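Local coordinates for activator of Hsp90 ATPase homologue 1/2-like C-terminal domain-containing protein (Rhodobacter sphaeroides, PDB 3PU2) that is of unknown function but may act on Hsp90 or bind a small hydrophobic ligand in a Bet v 1-like fold, at residues R45-T50 with E70-G75; G60-V65 with L89-L94. All blocks are in the same frame, centred on the assembly; numbering follows the deposited sequence.

Contact 1. Residues R45-T50 with E70-G75; sequences RGWPMT and EGRTRG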
# COMPACT_ATOMS: atom_id res chain seq x y z
N ARG A 45 8.89 9.71 6.21
CA ARG A 45 9.90 10.38 7.03
C ARG A 45 9.30 11.16 8.21
O ARG A 45 8.59 12.16 8.03
CB ARG A 45 10.72 11.31 6.13
CG ARG A 45 12.14 11.63 6.61
CD ARG A 45 12.93 12.40 5.55
NE ARG A 45 12.29 13.66 5.16
CZ ARG A 45 12.12 14.70 5.97
NH1 ARG A 45 12.53 14.64 7.23
NH2 ARG A 45 11.53 15.80 5.52
N GLY A 46 9.60 10.70 9.43
CA GLY A 46 9.10 11.35 10.63
C GLY A 46 7.68 10.99 11.04
O GLY A 46 7.10 11.65 11.90
N TRP A 47 7.12 9.96 10.43
CA TRP A 47 5.76 9.51 10.74
C TRP A 47 5.73 7.99 10.83
O TRP A 47 5.21 7.32 9.93
CB TRP A 47 4.77 9.97 9.66
CG TRP A 47 4.57 11.46 9.59
CD1 TRP A 47 5.45 12.38 9.09
CD2 TRP A 47 3.46 12.20 10.09
NE1 TRP A 47 4.96 13.65 9.26
CE2 TRP A 47 3.73 13.57 9.87
CE3 TRP A 47 2.25 11.84 10.70
CZ2 TRP A 47 2.84 14.59 10.25
CZ3 TRP A 47 1.37 12.85 11.08
CH2 TRP A 47 1.67 14.22 10.85
N PRO A 48 6.29 7.43 11.91
CA PRO A 48 6.31 5.98 12.12
C PRO A 48 4.89 5.45 12.28
O PRO A 48 3.98 6.20 12.62
CB PRO A 48 7.13 5.84 13.40
CG PRO A 48 6.82 7.10 14.12
CD PRO A 48 6.95 8.11 13.03
N MSE A 49 4.70 4.16 12.03
CA MSE A 49 3.37 3.57 12.16
C MSE A 49 3.19 3.16 13.61
O MSE A 49 3.94 2.33 14.11
CB MSE A 49 3.20 2.37 11.24
CG MSE A 49 1.75 1.95 11.05
SE MSE A 49 1.55 0.48 9.83
CE MSE A 49 1.48 1.53 8.21
N THR A 50 2.21 3.76 14.29
CA THR A 50 1.98 3.47 15.69
C THR A 50 0.85 2.49 15.96
O THR A 50 0.81 1.88 17.03
CB THR A 50 1.77 4.77 16.50
OG1 THR A 50 0.90 5.64 15.79
CG2 THR A 50 3.09 5.47 16.74
N GLU A 70 5.62 16.14 17.25
CA GLU A 70 4.64 17.00 17.89
C GLU A 70 3.37 16.28 18.34
O GLU A 70 2.54 16.87 19.04
CB GLU A 70 4.29 18.17 16.97
CG GLU A 70 5.52 19.02 16.64
CD GLU A 70 5.25 20.51 16.76
OE1 GLU A 70 4.90 21.15 15.75
OE2 GLU A 70 5.38 21.04 17.89
N GLY A 71 3.22 15.02 17.95
CA GLY A 71 2.06 14.25 18.37
C GLY A 71 0.85 14.07 17.46
O GLY A 71 0.11 13.10 17.63
N ARG A 72 0.63 14.97 16.49
CA ARG A 72 -0.53 14.82 15.60
C ARG A 72 -0.54 13.46 14.89
O ARG A 72 0.51 12.87 14.61
CB ARG A 72 -0.57 15.95 14.56
CG ARG A 72 0.70 16.05 13.73
CD ARG A 72 0.85 17.42 13.05
NE ARG A 72 0.47 17.41 11.63
CZ ARG A 72 -0.74 17.10 11.17
NH1 ARG A 72 -1.70 16.75 12.02
NH2 ARG A 72 -0.98 17.14 9.87
N THR A 73 -1.74 12.94 14.63
CA THR A 73 -1.89 11.66 13.95
C THR A 73 -2.54 11.79 12.58
O THR A 73 -3.08 12.83 12.20
CB THR A 73 -2.72 10.65 14.76
OG1 THR A 73 -4.08 11.09 14.82
CG2 THR A 73 -2.16 10.51 16.14
N ARG A 74 -2.48 10.69 11.85
CA ARG A 74 -3.03 10.60 10.53
C ARG A 74 -3.35 9.12 10.38
O ARG A 74 -2.49 8.26 10.60
CB ARG A 74 -1.99 11.08 9.50
CG ARG A 74 -2.11 10.49 8.12
CD ARG A 74 -1.25 11.25 7.12
NE ARG A 74 0.18 11.24 7.45
CZ ARG A 74 1.07 12.07 6.90
NH1 ARG A 74 0.67 12.97 6.01
NH2 ARG A 74 2.35 12.00 7.23
N GLY A 75 -4.59 8.82 10.03
CA GLY A 75 -4.94 7.42 9.90
C GLY A 75 -5.93 7.09 8.81
O GLY A 75 -6.51 7.96 8.15

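Contact 2. Residues G60-V65 with L89-L94; sequences GLIRQV and LIHSEL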
# COMPACT_ATOMS: atom_id res chain seq x y z
N GLY A 60 -12.35 -8.54 6.55
CA GLY A 60 -11.33 -8.08 7.46
C GLY A 60 -11.27 -6.58 7.68
O GLY A 60 -11.65 -5.79 6.81
N LEU A 61 -10.79 -6.20 8.85
CA LEU A 61 -10.65 -4.80 9.21
C LEU A 61 -9.22 -4.33 8.95
O LEU A 61 -8.27 -5.09 9.11
CB LEU A 61 -11.00 -4.58 10.69
CG LEU A 61 -10.78 -3.17 11.27
CD1 LEU A 61 -11.36 -2.11 10.33
CD2 LEU A 61 -11.43 -3.08 12.64
N ILE A 62 -9.11 -3.08 8.52
CA ILE A 62 -7.83 -2.45 8.26
C ILE A 62 -7.87 -1.14 9.01
O ILE A 62 -8.76 -0.31 8.78
CB ILE A 62 -7.63 -2.14 6.76
CG1 ILE A 62 -7.22 -3.40 6.00
CG2 ILE A 62 -6.57 -1.08 6.59
CD1 ILE A 62 -7.13 -3.17 4.51
N ARG A 63 -6.93 -0.95 9.92
CA ARG A 63 -6.85 0.29 10.69
C ARG A 63 -5.38 0.66 10.83
O ARG A 63 -4.60 -0.13 11.37
CB ARG A 63 -7.51 0.08 12.06
CG ARG A 63 -7.44 1.27 13.01
CD ARG A 63 -7.86 2.57 12.33
NE ARG A 63 -7.75 3.72 13.23
CZ ARG A 63 -7.91 4.99 12.85
NH1 ARG A 63 -8.18 5.28 11.58
NH2 ARG A 63 -7.80 5.96 13.74
N GLN A 64 -5.00 1.83 10.33
CA GLN A 64 -3.60 2.28 10.39
C GLN A 64 -3.48 3.71 10.92
O GLN A 64 -4.27 4.59 10.56
CB GLN A 64 -2.96 2.19 9.01
CG GLN A 64 -3.04 0.78 8.42
CD GLN A 64 -2.43 0.63 7.03
OE1 GLN A 64 -2.86 1.28 6.08
NE2 GLN A 64 -1.44 -0.24 6.92
N VAL A 65 -2.49 3.92 11.79
CA VAL A 65 -2.26 5.25 12.35
C VAL A 65 -0.78 5.60 12.42
O VAL A 65 0.03 4.87 12.95
CB VAL A 65 -2.83 5.40 13.80
CG1 VAL A 65 -2.60 6.85 14.32
CG2 VAL A 65 -4.35 5.07 13.81
N LEU A 89 -5.33 -9.12 -3.46
CA LEU A 89 -5.98 -8.58 -2.26
C LEU A 89 -6.64 -7.28 -2.67
O LEU A 89 -6.06 -6.48 -3.41
CB LEU A 89 -4.98 -8.32 -1.13
CG LEU A 89 -5.62 -7.75 0.14
CD1 LEU A 89 -5.79 -8.84 1.15
CD2 LEU A 89 -4.74 -6.66 0.72
N ILE A 90 -7.85 -7.09 -2.19
CA ILE A 90 -8.61 -5.90 -2.51
C ILE A 90 -9.23 -5.38 -1.23
O ILE A 90 -9.83 -6.14 -0.45
CB ILE A 90 -9.73 -6.21 -3.50
CG1 ILE A 90 -9.15 -6.86 -4.75
CG2 ILE A 90 -10.50 -4.94 -3.82
CD1 ILE A 90 -10.19 -7.31 -5.76
N HIS A 91 -9.06 -4.09 -0.98
CA HIS A 91 -9.66 -3.50 0.19
C HIS A 91 -10.00 -2.07 -0.11
O HIS A 91 -9.54 -1.50 -1.10
CB HIS A 91 -8.71 -3.55 1.39
CG HIS A 91 -7.50 -2.68 1.26
ND1 HIS A 91 -6.27 -3.17 0.86
CD2 HIS A 91 -7.32 -1.36 1.51
CE1 HIS A 91 -5.39 -2.19 0.86
NE2 HIS A 91 -6.00 -1.08 1.26
N SER A 92 -10.84 -1.50 0.73
CA SER A 92 -11.22 -0.12 0.56
C SER A 92 -10.30 0.66 1.50
O SER A 92 -9.73 0.08 2.42
CB SER A 92 -12.69 0.06 0.95
OG SER A 92 -12.94 -0.52 2.23
N GLU A 93 -10.14 1.95 1.25
CA GLU A 93 -9.32 2.79 2.11
C GLU A 93 -10.05 4.11 2.25
O GLU A 93 -10.71 4.57 1.32
CB GLU A 93 -7.95 3.07 1.50
CG GLU A 93 -6.84 2.10 1.84
CD GLU A 93 -5.45 2.71 1.59
OE1 GLU A 93 -5.38 3.81 0.99
OE2 GLU A 93 -4.44 2.09 1.99
N LEU A 94 -9.94 4.71 3.43
CA LEU A 94 -10.54 6.00 3.69
C LEU A 94 -9.77 6.72 4.79
O LEU A 94 -9.78 6.29 5.94
CB LEU A 94 -12.00 5.85 4.12
CG LEU A 94 -12.68 7.19 4.41
CD1 LEU A 94 -12.65 8.08 3.18
CD2 LEU A 94 -14.12 6.95 4.81

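Contact 1. Residues R45-T50 with E70-G75
W47 turns one face of its indole to the guanidinium of R74, a cation-pi contact in which R74 CZ sits 4.0 Å from the centroid of the six-membered ring and 14° off its normal. NH2 leads the approach: it lies over the centre of the ring system, and R74 NH2 comes 3.1 Å from W47 CD2. The guanidinium is tilted against the indole, so the two planes neither lie flat together nor meet squarely. R74 gets there with CG anti to the backbone N (chi1 152°) and a bend at chi3 that lays the group over the ring face.

R72 meets the same tryptophan differently. Here the benzene rim of the indole points into a face of the guanidinium, with W47 CH2 3.5 Å from R72 NE and the planes 90° apart, an edge-to-face arrangement. R72 CG also touches W47 CH2, and W47 CZ3 lies 3.6 Å from R72 O.

No hydrogen bond joins the segments. They flank the end of strand 61-67, to which P48 and R74 are joined by backbone hydrogen bonds with T67 and W66, and the indole reaches across from the loop before strand 49-54 to the start of strand 73-84. The contact probably rests on dispersion and on the attraction of the R74 charge for the indole face, which needs no burial and suits a site where three of the four touching residues are exposed.

Contact 2. Residues G60-V65 with L89-L94
The backbones of 60-65 and 89-94 run in the same general sense but are not neighbours: strand 73-84 lies between them and is antiparallel to both, and the nearest CA atoms, those of I62 and E93, are 8.2 Å apart. This is the curved antiparallel sheet of the Bet v 1-like (SRPBCC) fold. No hydrogen bond passes directly from one segment to the other; the middle strand takes the backbone bonds of I62 and Q64, with G78 and L76, and the contact across it is made by side chains.

I62 and H91 both lean in over the intervening strand, and their side chains cross at about a right angle. The methyl CD1 of I62 stands over a face of the imidazole in a CH-pi contact, 3.6 Å from the ring centroid and 24° off the normal, displaced toward the CG side of the ring. With CG1 anti to its carbonyl carbon (chi1 -79°), the extended chain carries CD1 over the imidazole, where I62 CD1 lies 3.3 Å from H91 CG. F54 packs on I62 and V106 on H91, which carries the buried layer outward to further strands. Replacing H91 by an alanine removes the imidazole and is likely to leave I62 CD1 without the flat surface it rests on and open a gap beside V106.

Farther along, Q64 OE1 and E93 OE2 come no closer than 4.5 Å and are not hydrogen-bonded, while E93 CG lies at the edge of the H91 ring, in its plane.

How the contacts relate
Contacts 1 and 2 lie in one antiparallel sheet, their centres about 18 Å apart, contact 1 at the surface and contact 2 buried. Along the chain the segments alternate: 45-50, 60-65, 70-75, 89-94. Strands 49-54, 61-67, 73-84 and 88-93 are successive in sequence and adjacent in the sheet, so each contact spans one strand: contact 1 crosses 61-67, contact 2 crosses 73-84. They meet where T50 N lies 2.8 Å from V65 O, a probable hydrogen bond, and where M49 packs on Q64 and T73 on V65. The same meander thus carries an exposed arginine-tryptophan cluster at one end of its strands and buried packing farther along them.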